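Local coordinates for protein putative transcriptional regulator (Bacillus cytotoxicus NVH 391-98, PDB 3K4H) that probably regulates transcription as a LacI-type regulator, binding a glucose-containing glycan in the cleft between the two lobes of its effector-binding domain, at residues A[28-33]-A[245-250]; A[77-82]-A[140-145]; A[133-138]-A[191-196]; A[237-242]-A[280-285]. All blocks are in the same frame, centred on the assembly; numbering follows the deposited sequence.

Interaction 1 (A[28-33]-A[245-250]). With GLC (alpha-D-glucopyranose), chain C.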
loop_
_atom_site.group_PDB
_atom_site.type_symbol
_atom_site.label_atom_id
_atom_site.label_comp_id
_atom_site.label_asym_id
_atom_site.label_seq_id
_atom_site.Cartn_x
_atom_site.Cartn_y
_atom_site.Cartn_z
ATOM N N PHE A 28 -8.880 6.239 19.151
ATOM C CA PHE A 28 -8.223 5.313 20.055
ATOM C C PHE A 28 -9.068 4.227 20.720
ATOM O O PHE A 28 -8.654 3.063 20.708
ATOM C CB PHE A 28 -7.303 6.051 21.004
ATOM C CG PHE A 28 -6.223 6.771 20.283
ATOM C CD1 PHE A 28 -6.331 8.138 20.012
ATOM C CD2 PHE A 28 -5.121 6.074 19.780
ATOM C CE1 PHE A 28 -5.329 8.807 19.283
ATOM C CE2 PHE A 28 -4.113 6.731 19.068
ATOM C CZ PHE A 28 -4.225 8.098 18.808
ATOM N N PRO A 29 -10.255 4.568 21.267
ATOM C CA PRO A 29 -11.047 3.470 21.845
ATOM C C PRO A 29 -11.422 2.458 20.772
ATOM O O PRO A 29 -11.597 1.271 21.079
ATOM C CB PRO A 29 -12.293 4.172 22.365
ATOM C CG PRO A 29 -11.808 5.558 22.654
ATOM C CD PRO A 29 -10.828 5.890 21.585
ATOM N N GLU A 30 -11.542 2.909 19.521
ATOM C CA GLU A 30 -11.891 1.996 18.457
ATOM C C GLU A 30 -10.697 1.105 18.071
ATOM O O GLU A 30 -10.881 -0.090 17.822
ATOM C CB GLU A 30 -12.418 2.772 17.261
ATOM C CG GLU A 30 -13.006 1.943 16.172
ATOM C CD GLU A 30 -14.306 1.267 16.567
ATOM O OE1 GLU A 30 -14.753 1.374 17.744
ATOM O OE2 GLU A 30 -14.881 0.612 15.673
ATOM N N VAL A 31 -9.474 1.666 18.060
ATOM C CA VAL A 31 -8.318 0.854 17.681
ATOM C C VAL A 31 -8.085 -0.167 18.755
ATOM O O VAL A 31 -7.829 -1.334 18.451
ATOM C CB VAL A 31 -7.053 1.682 17.339
ATOM C CG1 VAL A 31 -5.969 1.463 18.320
ATOM C CG2 VAL A 31 -6.539 1.295 15.965
ATOM N N ILE A 32 -8.243 0.266 20.010
ATOM C CA ILE A 32 -8.059 -0.607 21.140
ATOM C C ILE A 32 -9.123 -1.671 21.128
ATOM O O ILE A 32 -8.858 -2.812 21.461
ATOM C CB ILE A 32 -8.075 0.151 22.459
ATOM C CG1 ILE A 32 -6.803 1.005 22.556
ATOM C CG2 ILE A 32 -8.122 -0.831 23.613
ATOM C CD1 ILE A 32 -6.772 2.009 23.679
ATOM N N ARG A 33 -10.325 -1.310 20.703
ATOM C CA ARG A 33 -11.414 -2.256 20.645
ATOM C C ARG A 33 -11.106 -3.376 19.642
ATOM O O ARG A 33 -11.531 -4.513 19.816
ATOM C CB ARG A 33 -12.672 -1.510 20.262
ATOM C CG ARG A 33 -13.962 -2.280 20.389
ATOM C CD ARG A 33 -15.050 -1.564 19.579
ATOM N NE ARG A 33 -15.841 -2.576 18.898
ATOM C CZ ARG A 33 -16.259 -2.494 17.640
ATOM N NH1 ARG A 33 -15.978 -1.428 16.888
ATOM N NH2 ARG A 33 -16.959 -3.497 17.140
ATOM N N VAL A 245 -11.762 4.492 7.407
ATOM C CA VAL A 245 -10.382 4.121 7.397
ATOM C C VAL A 245 -10.289 2.812 8.209
ATOM O O VAL A 245 -9.217 2.278 8.443
ATOM C CB VAL A 245 -9.613 5.312 8.002
ATOM C CG1 VAL A 245 -9.159 5.055 9.442
ATOM C CG2 VAL A 245 -8.503 5.750 7.117
ATOM N N ASN A 246 -11.445 2.304 8.621
ATOM C CA ASN A 246 -11.554 0.977 9.211
ATOM C C ASN A 246 -10.731 0.744 10.468
ATOM O O ASN A 246 -10.067 -0.292 10.600
ATOM C CB ASN A 246 -11.209 -0.068 8.174
ATOM C CG ASN A 246 -12.400 -0.873 7.757
ATOM O OD1 ASN A 246 -12.762 -1.830 8.427
ATOM N ND2 ASN A 246 -13.009 -0.506 6.648
ATOM N N ILE A 247 -10.825 1.702 11.392
ATOM C CA ILE A 247 -10.020 1.766 12.581
ATOM C C ILE A 247 -9.939 0.415 13.287
ATOM O O ILE A 247 -8.850 -0.015 13.710
ATOM C CB ILE A 247 -10.570 2.827 13.546
ATOM C CG1 ILE A 247 -10.538 4.220 12.907
ATOM C CG2 ILE A 247 -9.760 2.855 14.845
ATOM C CD1 ILE A 247 -11.739 5.073 13.238
ATOM N N TYR A 248 -11.078 -0.251 13.421
ATOM C CA TYR A 248 -11.152 -1.486 14.168
ATOM C C TYR A 248 -10.204 -2.507 13.545
ATOM O O TYR A 248 -9.455 -3.193 14.243
ATOM C CB TYR A 248 -12.593 -1.999 14.134
ATOM C CG TYR A 248 -12.811 -3.381 14.695
ATOM C CD1 TYR A 248 -13.217 -3.550 16.014
ATOM C CD2 TYR A 248 -12.610 -4.525 13.915
ATOM C CE1 TYR A 248 -13.437 -4.822 16.546
ATOM C CE2 TYR A 248 -12.817 -5.800 14.429
ATOM C CZ TYR A 248 -13.240 -5.931 15.748
ATOM O OH TYR A 248 -13.444 -7.166 16.306
ATOM N N GLN A 249 -10.248 -2.620 12.221
ATOM C CA GLN A 249 -9.481 -3.645 11.536
ATOM C C GLN A 249 -7.986 -3.298 11.619
ATOM O O GLN A 249 -7.152 -4.207 11.725
ATOM C CB GLN A 249 -9.964 -3.831 10.100
ATOM C CG GLN A 249 -9.997 -5.288 9.652
ATOM C CD GLN A 249 -10.967 -6.209 10.461
ATOM O OE1 GLN A 249 -12.161 -5.903 10.636
ATOM N NE2 GLN A 249 -10.451 -7.364 10.906
ATOM N N LEU A 250 -7.662 -1.999 11.641
ATOM C CA LEU A 250 -6.297 -1.569 11.873
ATOM C C LEU A 250 -5.829 -2.181 13.179
ATOM O O LEU A 250 -4.735 -2.700 13.247
ATOM C CB LEU A 250 -6.175 -0.037 11.948
ATOM C CG LEU A 250 -6.319 0.853 10.703
ATOM C CD1 LEU A 250 -6.191 2.316 11.133
ATOM C CD2 LEU A 250 -5.310 0.535 9.589
HETATM C C1 GLC C . -6.077 10.518 14.637
HETATM C C2 GLC C . -5.046 9.826 15.514
HETATM C C3 GLC C . -3.922 9.291 14.655
HETATM C C4 GLC C . -4.563 8.294 13.706
HETATM C C5 GLC C . -5.479 9.050 12.742
HETATM C C6 GLC C . -6.217 8.062 11.820
HETATM O O1 GLC C . -5.578 11.773 14.253
HETATM O O2 GLC C . -4.519 10.752 16.432
HETATM O O3 GLC C . -2.922 8.718 15.474
HETATM O O4 GLC C . -3.599 7.572 12.972
HETATM O O5 GLC C . -6.433 9.816 13.455
HETATM O O6 GLC C . -6.536 8.623 10.567
#

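Interaction 2 (A[77-82]-A[140-145]). With GLC (alpha-D-glucopyranose), chain B.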
loop_
_atom_site.group_PDB
_atom_site.type_symbol
_atom_site.label_atom_id
_atom_site.label_comp_id
_atom_site.label_asym_id
_atom_site.label_seq_id
_atom_site.Cartn_x
_atom_site.Cartn_y
_atom_site.Cartn_z
ATOM N N TYR A 77 0.780 4.779 16.912
ATOM C CA TYR A 77 1.105 5.976 16.190
ATOM C C TYR A 77 2.453 5.782 15.478
ATOM O O TYR A 77 3.156 4.796 15.750
ATOM C CB TYR A 77 1.179 7.147 17.154
ATOM C CG TYR A 77 2.409 7.109 18.004
ATOM C CD1 TYR A 77 2.478 6.283 19.117
ATOM C CD2 TYR A 77 3.512 7.884 17.682
ATOM C CE1 TYR A 77 3.611 6.242 19.902
ATOM C CE2 TYR A 77 4.657 7.854 18.457
ATOM C CZ TYR A 77 4.701 7.030 19.570
ATOM O OH TYR A 77 5.831 6.983 20.339
ATOM N N SER A 78 2.788 6.714 14.575
ATOM C CA SER A 78 4.050 6.697 13.880
ATOM C C SER A 78 4.631 8.075 13.688
ATOM O O SER A 78 4.207 8.848 12.826
ATOM C CB SER A 78 3.935 6.006 12.544
ATOM O OG SER A 78 5.143 6.181 11.838
ATOM N N ARG A 79 5.641 8.344 14.504
ATOM C CA ARG A 79 6.299 9.618 14.550
ATOM C C ARG A 79 7.704 9.437 14.057
ATOM O O ARG A 79 8.310 8.400 14.271
ATOM C CB ARG A 79 6.346 10.122 15.987
ATOM C CG ARG A 79 6.693 11.590 16.078
ATOM C CD ARG A 79 6.876 12.032 17.492
ATOM N NE ARG A 79 5.619 12.017 18.235
ATOM C CZ ARG A 79 5.382 11.258 19.306
ATOM N NH1 ARG A 79 6.319 10.433 19.793
ATOM N NH2 ARG A 79 4.192 11.335 19.894
ATOM N N GLU A 80 8.202 10.477 13.398
ATOM C CA GLU A 80 9.580 10.602 12.941
ATOM C C GLU A 80 10.547 10.769 14.137
ATOM O O GLU A 80 10.294 11.597 15.030
ATOM C CB GLU A 80 9.645 11.827 12.028
ATOM C CG GLU A 80 10.787 11.838 11.020
ATOM C CD GLU A 80 11.046 13.231 10.447
ATOM O OE1 GLU A 80 10.128 14.084 10.530
ATOM O OE2 GLU A 80 12.170 13.470 9.930
ATOM N N ASN A 81 11.648 10.000 14.147
ATOM C CA ASN A 81 12.634 10.019 15.258
ATOM C C ASN A 81 11.992 9.635 16.580
ATOM O O ASN A 81 12.222 10.262 17.630
ATOM C CB ASN A 81 13.287 11.406 15.450
ATOM C CG ASN A 81 14.197 11.800 14.311
ATOM O OD1 ASN A 81 14.605 10.963 13.493
ATOM N ND2 ASN A 81 14.526 13.096 14.251
ATOM N N ASP A 82 11.146 8.633 16.547
ATOM C CA ASP A 82 10.597 8.189 17.780
ATOM C C ASP A 82 11.754 7.496 18.522
ATOM O O ASP A 82 12.311 6.489 18.038
ATOM C CB ASP A 82 9.436 7.244 17.505
ATOM C CG ASP A 82 8.492 7.129 18.665
ATOM O OD1 ASP A 82 7.490 6.414 18.485
ATOM O OD2 ASP A 82 8.710 7.761 19.727
ATOM N N GLY A 140 0.174 17.127 13.796
ATOM C CA GLY A 140 1.620 17.371 13.802
ATOM C C GLY A 140 2.291 17.073 12.481
ATOM O O GLY A 140 1.950 16.096 11.823
ATOM N N SER A 141 3.227 17.937 12.079
ATOM C CA SER A 141 4.061 17.686 10.883
ATOM C C SER A 141 4.805 16.371 11.033
ATOM O O SER A 141 4.974 15.639 10.063
ATOM C CB SER A 141 5.116 18.784 10.670
ATOM O OG SER A 141 4.542 20.070 10.573
ATOM N N ASP A 142 5.247 16.093 12.260
ATOM C CA ASP A 142 6.167 15.001 12.525
ATOM C C ASP A 142 5.520 13.614 12.499
ATOM O O ASP A 142 6.223 12.600 12.616
ATOM C CB ASP A 142 6.883 15.228 13.855
ATOM C CG ASP A 142 5.940 15.196 15.036
ATOM O OD1 ASP A 142 6.394 14.763 16.113
ATOM O OD2 ASP A 142 4.753 15.600 14.896
ATOM N N LEU A 143 4.195 13.582 12.359
ATOM C CA LEU A 143 3.462 12.325 12.222
ATOM C C LEU A 143 3.358 11.883 10.772
ATOM O O LEU A 143 3.165 12.699 9.868
ATOM C CB LEU A 143 2.081 12.417 12.838
ATOM C CG LEU A 143 2.021 12.557 14.351
ATOM C CD1 LEU A 143 0.644 12.160 14.780
ATOM C CD2 LEU A 143 3.022 11.662 15.042
ATOM N N LEU A 144 3.490 10.589 10.530
ATOM C CA LEU A 144 3.580 10.186 9.152
ATOM C C LEU A 144 2.246 10.126 8.432
ATOM O O LEU A 144 2.185 10.366 7.225
ATOM C CB LEU A 144 4.411 8.929 9.000
ATOM C CG LEU A 144 5.861 9.421 9.089
ATOM C CD1 LEU A 144 6.671 8.506 9.981
ATOM C CD2 LEU A 144 6.497 9.596 7.699
ATOM N N VAL A 145 1.180 9.832 9.166
ATOM C CA VAL A 145 -0.143 9.902 8.574
ATOM C C VAL A 145 -0.426 11.315 8.008
ATOM O O VAL A 145 -1.020 11.450 6.934
ATOM C CB VAL A 145 -1.237 9.429 9.539
ATOM C CG1 VAL A 145 -1.299 10.308 10.805
ATOM C CG2 VAL A 145 -2.576 9.410 8.826
HETATM C C1 GLC B . -3.466 6.178 13.225
HETATM C C2 GLC B . -1.991 5.929 13.460
HETATM C C3 GLC B . -1.273 6.320 12.180
HETATM C C4 GLC B . -1.800 5.498 10.989
HETATM C C5 GLC B . -3.305 5.601 10.896
HETATM C C6 GLC B . -3.793 4.649 9.831
HETATM O O2 GLC B . -1.561 6.740 14.529
HETATM O O3 GLC B . 0.110 6.202 12.433
HETATM O O4 GLC B . -1.400 6.040 9.771
HETATM O O5 GLC B . -3.920 5.355 12.156
HETATM O O6 GLC B . -4.232 5.452 8.768
#

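Interaction 3 (A[133-138]-A[191-196])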
loop_
_atom_site.group_PDB
_atom_site.type_symbol
_atom_site.label_atom_id
_atom_site.label_comp_id
_atom_site.label_asym_id
_atom_site.label_seq_id
_atom_site.Cartn_x
_atom_site.Cartn_y
_atom_site.Cartn_z
ATOM N N GLN A 133 -9.086 25.880 -5.292
ATOM C CA GLN A 133 -8.432 26.491 -4.146
ATOM C C GLN A 133 -8.830 25.631 -2.948
ATOM O O GLN A 133 -9.896 25.803 -2.328
ATOM C CB GLN A 133 -8.809 27.974 -3.994
ATOM C CG GLN A 133 -9.163 28.665 -5.309
ATOM C CD GLN A 133 -9.106 30.189 -5.254
ATOM O OE1 GLN A 133 -8.394 30.821 -6.045
ATOM N NE2 GLN A 133 -9.862 30.789 -4.334
ATOM N N ILE A 134 -7.958 24.667 -2.670
ATOM C CA ILE A 134 -8.225 23.572 -1.749
ATOM C C ILE A 134 -7.164 23.621 -0.653
ATOM O O ILE A 134 -5.977 23.691 -0.951
ATOM C CB ILE A 134 -8.172 22.239 -2.514
ATOM C CG1 ILE A 134 -9.188 22.256 -3.670
ATOM C CG2 ILE A 134 -8.381 21.049 -1.585
ATOM C CD1 ILE A 134 -8.893 21.270 -4.783
ATOM N N ALA A 135 -7.608 23.634 0.600
ATOM C CA ALA A 135 -6.741 23.696 1.768
ATOM C C ALA A 135 -6.737 22.388 2.543
ATOM O O ALA A 135 -7.682 21.585 2.461
ATOM C CB ALA A 135 -7.171 24.823 2.700
ATOM N N PHE A 136 -5.668 22.218 3.324
ATOM C CA PHE A 136 -5.365 20.998 4.043
ATOM C C PHE A 136 -5.171 21.437 5.460
ATOM O O PHE A 136 -4.511 22.456 5.707
ATOM C CB PHE A 136 -4.061 20.443 3.482
ATOM C CG PHE A 136 -3.394 19.433 4.347
ATOM C CD1 PHE A 136 -3.563 18.075 4.096
ATOM C CD2 PHE A 136 -2.573 19.832 5.392
ATOM C CE1 PHE A 136 -2.946 17.124 4.900
ATOM C CE2 PHE A 136 -1.949 18.902 6.218
ATOM C CZ PHE A 136 -2.125 17.544 5.980
ATOM N N ILE A 137 -5.767 20.706 6.393
ATOM C CA ILE A 137 -5.573 20.960 7.806
ATOM C C ILE A 137 -5.260 19.649 8.485
ATOM O O ILE A 137 -6.077 18.730 8.459
ATOM C CB ILE A 137 -6.813 21.485 8.486
ATOM C CG1 ILE A 137 -7.440 22.653 7.708
ATOM C CG2 ILE A 137 -6.503 21.852 9.945
ATOM C CD1 ILE A 137 -8.775 23.112 8.333
ATOM N N GLY A 138 -4.083 19.577 9.111
ATOM C CA GLY A 138 -3.674 18.374 9.793
ATOM C C GLY A 138 -3.219 18.583 11.210
ATOM O O GLY A 138 -3.301 19.701 11.741
ATOM N N GLN A 191 -7.576 35.599 -0.304
ATOM C CA GLN A 191 -8.173 34.649 -1.245
ATOM C C GLN A 191 -8.370 33.239 -0.647
ATOM O O GLN A 191 -7.610 32.328 -0.929
ATOM C CB GLN A 191 -7.436 34.691 -2.604
ATOM C CG GLN A 191 -7.712 36.027 -3.328
ATOM C CD GLN A 191 -6.832 36.307 -4.538
ATOM O OE1 GLN A 191 -7.046 35.744 -5.620
ATOM N NE2 GLN A 191 -5.867 37.223 -4.380
ATOM N N PRO A 192 -9.408 33.066 0.198
ATOM C CA PRO A 192 -9.538 31.826 0.980
ATOM C C PRO A 192 -9.807 30.594 0.121
ATOM O O PRO A 192 -10.038 30.723 -1.084
ATOM C CB PRO A 192 -10.730 32.115 1.921
ATOM C CG PRO A 192 -10.834 33.584 1.964
ATOM C CD PRO A 192 -10.469 34.026 0.559
ATOM N N PRO A 193 -9.771 29.397 0.726
ATOM C CA PRO A 193 -10.071 28.220 -0.070
ATOM C C PRO A 193 -11.564 28.043 -0.208
ATOM O O PRO A 193 -12.313 28.564 0.612
ATOM C CB PRO A 193 -9.514 27.084 0.791
ATOM C CG PRO A 193 -9.594 27.586 2.209
ATOM C CD PRO A 193 -9.412 29.063 2.126
ATOM N N THR A 194 -12.002 27.301 -1.217
ATOM C CA THR A 194 -13.417 26.914 -1.298
ATOM C C THR A 194 -13.677 25.460 -0.846
ATOM O O THR A 194 -14.787 25.101 -0.524
ATOM C CB THR A 194 -14.002 27.145 -2.705
ATOM O OG1 THR A 194 -13.402 26.244 -3.633
ATOM C CG2 THR A 194 -13.744 28.538 -3.176
ATOM N N ALA A 195 -12.655 24.619 -0.843
ATOM C CA ALA A 195 -12.777 23.279 -0.266
ATOM C C ALA A 195 -11.660 23.110 0.767
ATOM O O ALA A 195 -10.633 23.816 0.698
ATOM C CB ALA A 195 -12.712 22.188 -1.350
ATOM N N ILE A 196 -11.891 22.205 1.724
ATOM C CA ILE A 196 -10.972 21.918 2.814
ATOM C C ILE A 196 -10.874 20.403 3.122
ATOM O O ILE A 196 -11.885 19.719 3.283
ATOM C CB ILE A 196 -11.404 22.661 4.080
ATOM C CG1 ILE A 196 -11.324 24.182 3.868
ATOM C CG2 ILE A 196 -10.582 22.231 5.274
ATOM C CD1 ILE A 196 -11.949 25.061 5.004
#

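Interaction 4 (A[237-242]-A[280-285])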
loop_
_atom_site.group_PDB
_atom_site.type_symbol
_atom_site.label_atom_id
_atom_site.label_comp_id
_atom_site.label_asym_id
_atom_site.label_seq_id
_atom_site.Cartn_x
_atom_site.Cartn_y
_atom_site.Cartn_z
ATOM N N SER A 237 -24.283 18.330 11.641
ATOM C CA SER A 237 -25.168 18.899 10.697
ATOM C C SER A 237 -24.400 19.844 9.861
ATOM O O SER A 237 -23.918 20.827 10.354
ATOM C CB SER A 237 -26.219 19.675 11.439
ATOM O OG SER A 237 -25.702 20.918 11.796
ATOM N N PRO A 238 -24.404 19.634 8.563
ATOM C CA PRO A 238 -24.879 18.438 7.908
ATOM C C PRO A 238 -23.899 17.370 8.098
ATOM O O PRO A 238 -22.797 17.662 8.365
ATOM C CB PRO A 238 -24.856 18.835 6.474
ATOM C CG PRO A 238 -23.867 19.740 6.384
ATOM C CD PRO A 238 -23.825 20.533 7.583
ATOM N N PRO A 239 -24.272 16.138 7.940
ATOM C CA PRO A 239 -23.325 15.065 8.138
ATOM C C PRO A 239 -22.109 15.177 7.263
ATOM O O PRO A 239 -22.195 15.469 6.122
ATOM C CB PRO A 239 -24.129 13.865 7.719
ATOM C CG PRO A 239 -25.453 14.218 8.028
ATOM C CD PRO A 239 -25.607 15.615 7.699
ATOM N N LEU A 240 -20.958 14.908 7.845
ATOM C CA LEU A 240 -19.663 15.050 7.203
ATOM C C LEU A 240 -19.193 14.000 6.267
ATOM O O LEU A 240 -19.156 12.875 6.614
ATOM C CB LEU A 240 -18.647 14.989 8.287
ATOM C CG LEU A 240 -17.782 16.118 8.724
ATOM C CD1 LEU A 240 -16.851 15.500 9.641
ATOM C CD2 LEU A 240 -17.055 16.619 7.610
ATOM N N SER A 241 -18.746 14.380 5.092
ATOM C CA SER A 241 -18.088 13.454 4.227
ATOM C C SER A 241 -16.797 13.129 4.863
ATOM O O SER A 241 -16.117 13.979 5.317
ATOM C CB SER A 241 -17.835 14.121 2.928
ATOM O OG SER A 241 -19.026 14.607 2.453
ATOM N N THR A 242 -16.430 11.881 4.866
ATOM C CA THR A 242 -15.305 11.495 5.647
ATOM C C THR A 242 -14.727 10.259 5.080
ATOM O O THR A 242 -15.395 9.554 4.431
ATOM C CB THR A 242 -15.811 11.237 6.996
ATOM O OG1 THR A 242 -14.765 11.335 7.927
ATOM C CG2 THR A 242 -16.326 9.941 7.034
ATOM N N LYS A 280 -19.254 9.871 0.929
ATOM C CA LYS A 280 -19.675 11.203 0.673
ATOM C C LYS A 280 -20.993 11.369 1.307
ATOM O O LYS A 280 -21.916 10.709 0.971
ATOM C CB LYS A 280 -19.794 11.408 -0.801
ATOM C CG LYS A 280 -19.033 10.428 -1.562
ATOM C CD LYS A 280 -18.564 10.969 -2.848
ATOM C CE LYS A 280 -17.840 9.912 -3.562
ATOM N NZ LYS A 280 -17.300 10.367 -4.808
ATOM N N ARG A 281 -21.060 12.226 2.296
ATOM C CA ARG A 281 -22.310 12.465 2.912
ATOM C C ARG A 281 -22.844 13.781 2.437
ATOM O O ARG A 281 -23.175 13.931 1.310
ATOM C CB ARG A 281 -22.169 12.433 4.424
ATOM C CG ARG A 281 -21.418 11.237 4.962
ATOM C CD ARG A 281 -21.960 10.705 6.280
ATOM N NE ARG A 281 -20.935 10.412 7.269
ATOM C CZ ARG A 281 -20.726 9.228 7.798
ATOM N NH1 ARG A 281 -19.787 9.064 8.678
ATOM N NH2 ARG A 281 -21.445 8.212 7.451
ATOM N N GLN A 282 -22.964 14.728 3.334
ATOM C CA GLN A 282 -23.471 16.035 2.997
ATOM C C GLN A 282 -22.653 17.308 2.951
ATOM O O GLN A 282 -23.202 18.346 2.893
ATOM C CB GLN A 282 -24.779 16.212 3.693
ATOM C CG GLN A 282 -25.723 15.258 3.089
ATOM C CD GLN A 282 -26.596 14.606 4.057
ATOM O OE1 GLN A 282 -27.405 15.250 4.671
ATOM N NE2 GLN A 282 -26.467 13.305 4.191
ATOM N N THR A 283 -21.351 17.247 3.026
ATOM C CA THR A 283 -20.574 18.455 3.135
ATOM C C THR A 283 -19.893 18.866 1.896
ATOM O O THR A 283 -19.032 19.663 1.933
ATOM C CB THR A 283 -19.545 18.358 4.193
ATOM O OG1 THR A 283 -18.970 17.068 4.168
ATOM C CG2 THR A 283 -20.166 18.534 5.482
ATOM N N CYS A 284 -20.271 18.293 0.786
ATOM C CA CYS A 284 -19.671 18.653 -0.474
ATOM C C CYS A 284 -20.647 19.052 -1.557
ATOM O O CYS A 284 -21.652 18.434 -1.732
ATOM C CB CYS A 284 -18.798 17.523 -0.939
ATOM S SG CYS A 284 -17.390 17.474 -0.032
ATOM N N GLU A 285 -20.322 20.096 -2.294
ATOM C CA GLU A 285 -21.151 20.586 -3.375
ATOM C C GLU A 285 -20.348 20.892 -4.598
ATOM O O GLU A 285 -19.168 21.036 -4.537
ATOM C CB GLU A 285 -21.849 21.847 -2.971
ATOM C CG GLU A 285 -23.257 21.866 -3.331
ATOM C CD GLU A 285 -23.980 22.971 -2.680
ATOM O OE1 GLU A 285 -24.938 22.712 -1.946
ATOM O OE2 GLU A 285 -23.603 24.114 -2.901
#

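Interaction 1 (A[28-33]-A[245-250])
Tyr248 lies against the end of Arg33. Its CD1 sits over the centre of one face of the guanidinium, 3.5 Å above that plane, with the ring tilted 43° from it, so the two flat groups are far from parallel. What holds the guanidinium there is a salt bridge within helix 27-41, from Arg33 NH1 to Glu30 OE2 at 2.6 Å. Glu30 places its carboxylate by running CG anti to the backbone N (chi1 -171°) and then turning at chi2 (68°), which brings OE2 to 3.8 Å from Tyr248 CB. The phenol hydroxyl of Tyr248 is hydrogen-bonded to Ser37 of helix 27-41, one turn beyond Arg33. Ile247 fills the space closer to the helix backbones. Its CG2 branch reaches the backbone of Val31, 3.4 Å from Val31 N, and also touches Glu30 CB and CG, while Val31 CG2 packs on that same methyl at 3.8 Å. Val31 CG2 extends the apolar strip to Leu250 CB at 4.2 Å. The polar layer thus lies on the outer side of a small hydrophobic seam. Phe28 and Leu250 belong to the glycan pocket, and Phe28 CE1 is 3.5 Å from O2 of a glucose unit. This is helix-helix packing beside the hinge of a periplasmic-binding-protein-like fold, where helix 247-264, entered from the C-terminal lobe, returns the chain to the N-terminal lobe.

Interaction 2 (A[77-82]-A[140-145])
The guanidinium of Arg79 receives Asp142 at its edge: OD1 lies near the guanidinium plane in a salt bridge with NE at 3.6 Å, and the two flat groups are only 23° apart. Asp142 CG, between its backbone N and carbonyl carbon (chi1 65°), lays the carboxylate alongside the Arg79 chain. Tyr77 CE2 covers one face, displaced toward the rim, while Arg79 CB sits at the edge of the Tyr77 ring. NH1 makes a second salt bridge, to Asp82 OD2. The backbones pair antiparallel through a single bridge. Leu144 N donates to Ser78 O at 3.0 Å and Glu80 N to Asp142 O at 3.0 Å, flanking the non-hydrogen-bonded pair Arg79 and Leu143. Leu143 CD2 packs on Arg79 CB at 3.8 Å. Leu144 CD1 lies 3.3 Å from Ser78 OG, itself bonded to Lys100 O. O2 of one glucose is 3.2 Å from Tyr77 CA. The bridge joins a loop of the N-terminal lobe to the start of helix 144-159 in the other lobe, consistent with a closed, sugar-filled cleft of the LacI type.

Interaction 3 (A[133-138]-A[191-196])
Two neighbouring parallel strands of the C-terminal lobe's sheet, 134-138 and 195-198, begin to pair here, in the alternating alpha/beta layout of a periplasmic-binding-protein-like fold. Gln133 O receives two backbone donors at the entry: Thr194 N at 2.8 Å, lying in the carbonyl plane, and more weakly Ala195 N at 3.3 Å. Ala195 then accepts from Ala135 N through its O at 3.0 Å, so its N and O straddle Ile134, and the ladder continues from Ala135 and Ile137 to Met197 and Thr199. Side chains divide between the faces of the sheet. Ile134 and Ala195 share one face, where CG1 of the isoleucine is 4.2 Å from CB of the alanine and Leu126 of helix 115-128 covers both. Ala135 and Ile196 point to the other. There Pro193 lays its CG 3.7 Å from Ala135 CB, and Ile137 CD1 meets Ile196 CG2 at 3.7 Å. With CG1 of Ile196 anti to the carbonyl carbon (chi1 -64°), the CG2 methyl stands anti to the backbone N and faces Ile137, while Leu186 of helix 176-187 touches Ala135, Ile137 and Pro193. Thr194 OG1 bonds to His131. The chemistry implies a division of labour: main-chain bonds fix the register, with one carbonyl taking a firm and a weak donor where the strand starts, whereas small and branched aliphatic groups seal the sheet against helices on both faces.

Interaction 4 (A[237-242]-A[280-285])
Ser241 and Thr283 are linked by two hydrogen bonds that end on one hydroxyl: Thr283 OG1 accepts from Ser241 N at 2.9 Å, nearly straight at 175°, and from Ser241 OG at 3.0 Å. The threonine oxygen is also bonded to Ile224 O, which ties the pair to strand 223-227. Ser241 OG is an acceptor as well, taking Arg281 N at 3.1 Å; with OG anti to the carbonyl carbon (chi1 -55°), the serine turns it toward both partners. Two further bonds use main-chain carbonyls of 237-242. Gln282 N donates to Pro239 O at 3.0 Å, and Arg281 NE reaches Leu240 O at 3.1 Å, the oxygen at the guanidinium edge but somewhat out of its plane, and the NE donor tilted from the carbonyl plane. The far end of this arginine, NH1, is held by Asn229 and Ser233. Nonbonded packing comes mainly from the two prolines, the first preceded by a cis peptide bond. Pro238 CB touches Gln282 CB at 3.8 Å and its CG lies 4.0 Å from Thr283 CG2. Beside it, the Gln282 amide passes obliquely by the CG-CD rim of Pro239, OE1 3.5 Å from CD. Together these contacts join the run into strand 241-244 to the chain just beyond its antiparallel neighbour, strand 277-279, at the antiparallel edge of the C-terminal lobe's mixed sheet in this periplasmic-binding-protein-like fold.

How the interactions relate
Interactions 1 and 2 border the glycan cleft from opposite sides of the chain's centre, about 18 Å apart between centres, whereas interactions 3 and 4 lie away from it in the C-terminal lobe and reach the same mixed sheet. Interaction 3 is the buried one, built of parallel main-chain pairing and aliphatic side chains; the other three are partly buried. Chemistry follows place: interaction 1 layers an ion pair and a tyrosine over hydrophobic helix packing, interaction 2 couples a salt-bridge network to one backbone bridge, and interaction 4 relies on hydroxyl and carbonyl bonds. Sequence also links them, since strand 134-138 leads to helix 144-159 and strand 241-244 to helix 247-264.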